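Local coordinates for choline/ethanolamine kinase family protein (Mesorhizobium loti, PDB 3DXQ), which probably phosphorylates ethanolamine or choline, using a protein-kinase-like fold to transfer phosphate from a nucleotide, at residues C41-G46 with I194-Y199; V60-A65 with P72-V77. One frame throughout, in Å; residues are numbered along the deposited sequence.

Interaction 1 (C41-G46 with I194-Y199); sequences CLRIPG and IVDWEY
R43 reaches out of strand 40-45 across the gap between the lobes and meets V195 and D196 in the loop after strand 192-194. Its CB already points at that loop, and the chain then bends at its third torsion (chi3 86°), which turns the guanidinium so that NH2 is its nearest atom to V195. The two side chains cross at about a right angle: NH2 of R43 lies 3.8 Å from CG2 of V195 and 3.9 Å from CB of V195, so one terminal nitrogen rests against one branch of the valine. The guanidinium meets that methyl obliquely. D196 approaches differently. Its OD1 lies at the edge of the guanidinium, near the plane, 4.3 Å from R43 NH2, an attraction of opposite charges beyond salt-bridge distance. The firmer polar bonds lie to other partners: R43 NH1 with T86 OG1 on the adjacent strand, and D196 OD1 with N32 ND2. The backbone oxygen of V195 is hydrogen-bonded to H177 NE2, and the D196 side chain also touches N184. IVDWEY stands where protein kinases carry DFG; the aspartate there binds magnesium in relatives, and D196 probably does the same, although no metal is modelled. R43, on the third strand of the sheet, probably stands in for the strand-3 lysine of protein kinases. The contact thus combines a van der Waals touch of a guanidinium nitrogen on a methyl with attraction between opposite charges, leaving arginine and aspartate close but not locked together, and the arginine's positive charge would be expected to help hold anions in this cleft.

Interaction 2 (V60-A65 with P72-V77); sequences VAAREA and PEVLHV
Helix 55-67, bearing A62 and R63, runs almost antiparallel to strand 74-77, bearing V74 and V77: the local axes make 163° and come within 9.3 Å, and the closest CA atoms, those of R63 and V74, are 6.1 Å apart. V74 and R63 carry the contact about equally; V74 shares its two methyls between neighbouring helix residues. CG2 sits against CB of A62 at 3.8 Å, a plain apolar touch. CG1, placed anti to the backbone N (chi1 170°), rises instead beneath one face of the R63 guanidinium. R63 spans the interface from the helix: its chain is extended from CG to NE, CG passes 4.3 Å from CB of V74, and a turn about the last torsion (chi4 81°) sets the flat group over that methyl. Farther along, NH2 of R63 meets V77 CG2 obliquely; the modelled separation is very short, and at this resolution only the proximity should be trusted. The contact is thus held by van der Waals packing, apolar between A62 and V74 and with the guanidinium lying on valine methyls elsewhere. V74 and V77 can both look at the helix, three residues apart, because a classic beta bulge intervenes, L75 and H76 both facing V85 on strand 84-87. Both turn their CB away from the helix, and their side chains touch R87 and V85 respectively, while A65 and A61 of the helix touch W197 and S200. Strand 74-77 is an outermost strand of the five-stranded antiparallel sheet, and helix 55-67, which corresponds by topology to the C-helix of protein kinases, packs beside that edge.

In the fold
Both contacts bind the five-stranded sheet of the kinase-like N-terminal lobe to what lies beside it, and their centres are about 10 Å apart. Interaction 1 goes from the sheet's central strand to the loop with the probable metal-binding aspartate; interaction 2 sets helix 55-67 against the sheet's edge and, along the chain, is nested inside the loop that interaction 1 closes. They meet directly: W197 CZ2 packs on A65 CB at 3.4 Å, and V195 CG1 lies 3.9 Å from P72 CD. W197 also touches A61 and A62, so the helix lies between the edge strand and the IVDWEY loop, and E198 is tied by a salt bridge to R55 on it.

Interaction 1 (C41-G46 with I194-Y199)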
loop_
_atom_site.group_PDB
_atom_site.type_symbol
_atom_site.label_atom_id
_atom_site.label_comp_id
_atom_site.label_asym_id
_atom_site.label_seq_id
_atom_site.Cartn_x
_atom_site.Cartn_y
_atom_site.Cartn_z
ATOM N N CYS A 41 4.385 -20.561 0.284
ATOM C CA CYS A 41 5.320 -19.413 0.352
ATOM C C CYS A 41 5.711 -19.157 1.791
ATOM O O CYS A 41 4.873 -19.117 2.686
ATOM C CB CYS A 41 4.708 -18.127 -0.167
ATOM S SG CYS A 41 4.348 -18.099 -1.863
ATOM N N LEU A 42 7.000 -18.999 1.995
ATOM C CA LEU A 42 7.562 -18.704 3.299
ATOM C C LEU A 42 7.871 -17.211 3.315
ATOM O O LEU A 42 8.555 -16.730 2.411
ATOM C CB LEU A 42 8.839 -19.517 3.483
ATOM C CG LEU A 42 9.546 -19.454 4.830
ATOM C CD1 LEU A 42 8.692 -20.011 5.962
ATOM C CD2 LEU A 42 10.817 -20.231 4.722
ATOM N N ARG A 43 7.347 -16.478 4.299
ATOM C CA ARG A 43 7.605 -15.037 4.429
ATOM C C ARG A 43 8.395 -14.740 5.718
ATOM O O ARG A 43 7.933 -15.056 6.815
ATOM C CB ARG A 43 6.282 -14.274 4.438
ATOM C CG ARG A 43 5.205 -14.888 3.536
ATOM C CD ARG A 43 3.970 -13.990 3.412
ATOM N NE ARG A 43 4.110 -12.980 2.350
ATOM C CZ ARG A 43 3.841 -13.188 1.056
ATOM N NH1 ARG A 43 3.415 -14.377 0.624
ATOM N NH2 ARG A 43 4.000 -12.197 0.175
ATOM N N ILE A 44 9.582 -14.144 5.582
ATOM C CA ILE A 44 10.450 -13.810 6.731
ATOM C C ILE A 44 10.469 -12.295 6.944
ATOM O O ILE A 44 10.640 -11.544 5.979
ATOM C CB ILE A 44 11.914 -14.224 6.512
ATOM C CG1 ILE A 44 12.055 -15.726 6.218
ATOM C CG2 ILE A 44 12.755 -13.849 7.748
ATOM C CD1 ILE A 44 12.485 -16.558 7.410
ATOM N N PRO A 45 10.293 -11.832 8.191
ATOM C CA PRO A 45 10.343 -10.389 8.465
ATOM C C PRO A 45 11.751 -9.735 8.394
ATOM O O PRO A 45 12.743 -10.299 8.888
ATOM C CB PRO A 45 9.789 -10.295 9.892
ATOM C CG PRO A 45 9.171 -11.629 10.171
ATOM C CD PRO A 45 9.963 -12.595 9.404
ATOM N N GLY A 46 11.812 -8.538 7.805
ATOM C CA GLY A 46 13.062 -7.768 7.706
ATOM C C GLY A 46 13.373 -6.873 8.909
ATOM O O GLY A 46 12.491 -6.105 9.379
ATOM N N ILE A 194 -4.218 -9.808 -3.152
ATOM C CA ILE A 194 -3.356 -8.807 -2.534
ATOM C C ILE A 194 -2.652 -9.449 -1.327
ATOM O O ILE A 194 -3.264 -10.228 -0.602
ATOM C CB ILE A 194 -4.153 -7.552 -2.098
ATOM C CG1 ILE A 194 -5.211 -7.196 -3.155
ATOM C CG2 ILE A 194 -3.216 -6.402 -1.862
ATOM C CD1 ILE A 194 -6.069 -6.014 -2.838
ATOM N N VAL A 195 -1.372 -9.108 -1.147
ATOM C CA VAL A 195 -0.541 -9.600 -0.048
ATOM C C VAL A 195 0.080 -8.429 0.708
ATOM O O VAL A 195 -0.021 -7.299 0.258
ATOM C CB VAL A 195 0.594 -10.513 -0.589
ATOM C CG1 VAL A 195 0.009 -11.572 -1.486
ATOM C CG2 VAL A 195 1.663 -9.687 -1.347
ATOM N N ASP A 196 0.761 -8.726 1.815
ATOM C CA ASP A 196 1.487 -7.743 2.650
ATOM C C ASP A 196 0.569 -6.807 3.395
ATOM O O ASP A 196 0.403 -5.647 3.032
ATOM C CB ASP A 196 2.517 -6.946 1.845
ATOM C CG ASP A 196 3.956 -7.256 2.247
ATOM O OD1 ASP A 196 4.362 -8.443 2.209
ATOM O OD2 ASP A 196 4.691 -6.294 2.573
ATOM N N TRP A 197 -0.008 -7.317 4.470
ATOM C CA TRP A 197 -1.025 -6.588 5.213
ATOM C C TRP A 197 -0.496 -5.921 6.445
ATOM O O TRP A 197 -1.253 -5.585 7.341
ATOM C CB TRP A 197 -2.164 -7.555 5.570
ATOM C CG TRP A 197 -2.762 -8.123 4.338
ATOM C CD1 TRP A 197 -2.327 -9.210 3.653
ATOM C CD2 TRP A 197 -3.871 -7.598 3.596
ATOM N NE1 TRP A 197 -3.108 -9.419 2.546
ATOM C CE2 TRP A 197 -4.062 -8.438 2.483
ATOM C CE3 TRP A 197 -4.729 -6.510 3.771
ATOM C CZ2 TRP A 197 -5.074 -8.227 1.556
ATOM C CZ3 TRP A 197 -5.732 -6.297 2.844
ATOM C CH2 TRP A 197 -5.897 -7.151 1.753
ATOM N N GLU A 198 0.798 -5.671 6.481
ATOM C CA GLU A 198 1.403 -5.098 7.689
ATOM C C GLU A 198 0.933 -3.677 8.043
ATOM O O GLU A 198 0.945 -3.307 9.224
ATOM C CB GLU A 198 2.933 -5.159 7.604
ATOM C CG GLU A 198 3.529 -4.304 6.505
ATOM C CD GLU A 198 4.964 -4.668 6.204
ATOM O OE1 GLU A 198 5.781 -4.735 7.161
ATOM O OE2 GLU A 198 5.270 -4.880 5.010
ATOM N N TYR A 199 0.510 -2.894 7.051
ATOM C CA TYR A 199 0.038 -1.525 7.312
ATOM C C TYR A 199 -1.497 -1.403 7.329
ATOM O O TYR A 199 -2.035 -0.297 7.377
ATOM C CB TYR A 199 0.606 -0.556 6.278
ATOM C CG TYR A 199 2.109 -0.404 6.272
ATOM C CD1 TYR A 199 2.742 0.579 7.044
ATOM C CD2 TYR A 199 2.890 -1.195 5.451
ATOM C CE1 TYR A 199 4.132 0.740 7.007
ATOM C CE2 TYR A 199 4.265 -1.059 5.416
ATOM C CZ TYR A 199 4.884 -0.093 6.187
ATOM O OH TYR A 199 6.253 0.017 6.115
#

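Interaction 2 (V60-A65 with P72-V77)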
loop_
_atom_site.group_PDB
_atom_site.type_symbol
_atom_site.label_atom_id
_atom_site.label_comp_id
_atom_site.label_asym_id
_atom_site.label_seq_id
_atom_site.Cartn_x
_atom_site.Cartn_y
_atom_site.Cartn_z
ATOM N N VAL A 60 -3.452 -10.699 12.163
ATOM C CA VAL A 60 -4.899 -10.582 12.246
ATOM C C VAL A 60 -5.466 -10.084 10.925
ATOM O O VAL A 60 -6.452 -10.598 10.419
ATOM C CB VAL A 60 -5.319 -9.623 13.389
ATOM C CG1 VAL A 60 -6.829 -9.415 13.386
ATOM C CG2 VAL A 60 -4.816 -10.147 14.734
ATOM N N ALA A 61 -4.803 -9.087 10.369
ATOM C CA ALA A 61 -5.227 -8.481 9.127
ATOM C C ALA A 61 -5.254 -9.485 7.976
ATOM O O ALA A 61 -6.259 -9.588 7.269
ATOM C CB ALA A 61 -4.330 -7.285 8.787
ATOM N N ALA A 62 -4.160 -10.223 7.792
ATOM C CA ALA A 62 -4.059 -11.172 6.682
ATOM C C ALA A 62 -5.115 -12.258 6.814
ATOM O O ALA A 62 -5.711 -12.660 5.823
ATOM C CB ALA A 62 -2.658 -11.801 6.594
ATOM N N ARG A 63 -5.355 -12.734 8.031
ATOM C CA ARG A 63 -6.363 -13.770 8.216
ATOM C C ARG A 63 -7.735 -13.270 7.835
ATOM O O ARG A 63 -8.486 -13.972 7.189
ATOM C CB ARG A 63 -6.375 -14.306 9.632
ATOM C CG ARG A 63 -5.198 -15.212 9.951
ATOM C CD ARG A 63 -5.532 -16.190 11.064
ATOM N NE ARG A 63 -4.372 -16.988 11.459
ATOM C CZ ARG A 63 -3.413 -16.578 12.289
ATOM N NH1 ARG A 63 -3.448 -15.356 12.826
ATOM N NH2 ARG A 63 -2.399 -17.392 12.570
ATOM N N GLU A 64 -8.040 -12.035 8.194
ATOM C CA GLU A 64 -9.322 -11.427 7.831
ATOM C C GLU A 64 -9.408 -11.217 6.322
ATOM O O GLU A 64 -10.430 -11.534 5.696
ATOM C CB GLU A 64 -9.530 -10.114 8.596
ATOM C CG GLU A 64 -9.859 -10.316 10.083
ATOM C CD GLU A 64 -11.285 -10.795 10.316
ATOM O OE1 GLU A 64 -12.208 -9.954 10.258
ATOM O OE2 GLU A 64 -11.491 -12.008 10.586
ATOM N N ALA A 65 -8.318 -10.711 5.740
ATOM C CA ALA A 65 -8.255 -10.508 4.284
ATOM C C ALA A 65 -8.453 -11.837 3.564
ATOM O O ALA A 65 -9.157 -11.897 2.563
ATOM C CB ALA A 65 -6.948 -9.863 3.887
ATOM N N PRO A 72 -4.293 -14.448 -0.150
ATOM C CA PRO A 72 -4.127 -15.890 -0.127
ATOM C C PRO A 72 -4.277 -16.428 1.288
ATOM O O PRO A 72 -4.045 -15.696 2.258
ATOM C CB PRO A 72 -2.693 -16.099 -0.612
ATOM C CG PRO A 72 -2.299 -14.815 -1.263
ATOM C CD PRO A 72 -3.079 -13.743 -0.596
ATOM N N GLU A 73 -4.708 -17.683 1.382
ATOM C CA GLU A 73 -4.834 -18.387 2.633
ATOM C C GLU A 73 -3.583 -18.259 3.498
ATOM O O GLU A 73 -2.470 -18.374 2.994
ATOM C CB GLU A 73 -5.040 -19.874 2.362
ATOM C CG GLU A 73 -6.445 -20.364 2.483
ATOM C CD GLU A 73 -6.460 -21.847 2.771
ATOM O OE1 GLU A 73 -5.962 -22.618 1.914
ATOM O OE2 GLU A 73 -6.942 -22.228 3.871
ATOM N N VAL A 74 -3.775 -18.040 4.795
ATOM C CA VAL A 74 -2.673 -17.975 5.748
ATOM C C VAL A 74 -2.646 -19.298 6.485
ATOM O O VAL A 74 -3.520 -19.576 7.287
ATOM C CB VAL A 74 -2.851 -16.822 6.742
ATOM C CG1 VAL A 74 -1.831 -16.917 7.849
ATOM C CG2 VAL A 74 -2.739 -15.519 6.030
ATOM N N LEU A 75 -1.645 -20.116 6.202
ATOM C CA LEU A 75 -1.592 -21.471 6.735
ATOM C C LEU A 75 -0.820 -21.595 8.034
ATOM O O LEU A 75 -0.988 -22.581 8.752
ATOM C CB LEU A 75 -0.987 -22.416 5.701
ATOM C CG LEU A 75 -1.692 -22.361 4.340
ATOM C CD1 LEU A 75 -1.003 -23.299 3.365
ATOM C CD2 LEU A 75 -3.191 -22.690 4.462
ATOM N N HIS A 76 0.019 -20.618 8.361
ATOM C CA HIS A 76 0.807 -20.750 9.572
ATOM C C HIS A 76 1.450 -19.443 9.962
ATOM O O HIS A 76 1.796 -18.639 9.115
ATOM C CB HIS A 76 1.869 -21.849 9.385
ATOM C CG HIS A 76 2.573 -22.232 10.646
ATOM N ND1 HIS A 76 3.915 -22.543 10.684
ATOM C CD2 HIS A 76 2.128 -22.321 11.921
ATOM C CE1 HIS A 76 4.263 -22.830 11.926
ATOM N NE2 HIS A 76 3.198 -22.695 12.697
ATOM N N VAL A 77 1.560 -19.222 11.262
ATOM C CA VAL A 77 2.222 -18.042 11.782
ATOM C C VAL A 77 3.084 -18.510 12.938
ATOM O O VAL A 77 2.725 -19.450 13.651
ATOM C CB VAL A 77 1.223 -17.003 12.252
ATOM C CG1 VAL A 77 1.944 -15.750 12.719
ATOM C CG2 VAL A 77 0.273 -16.678 11.134
#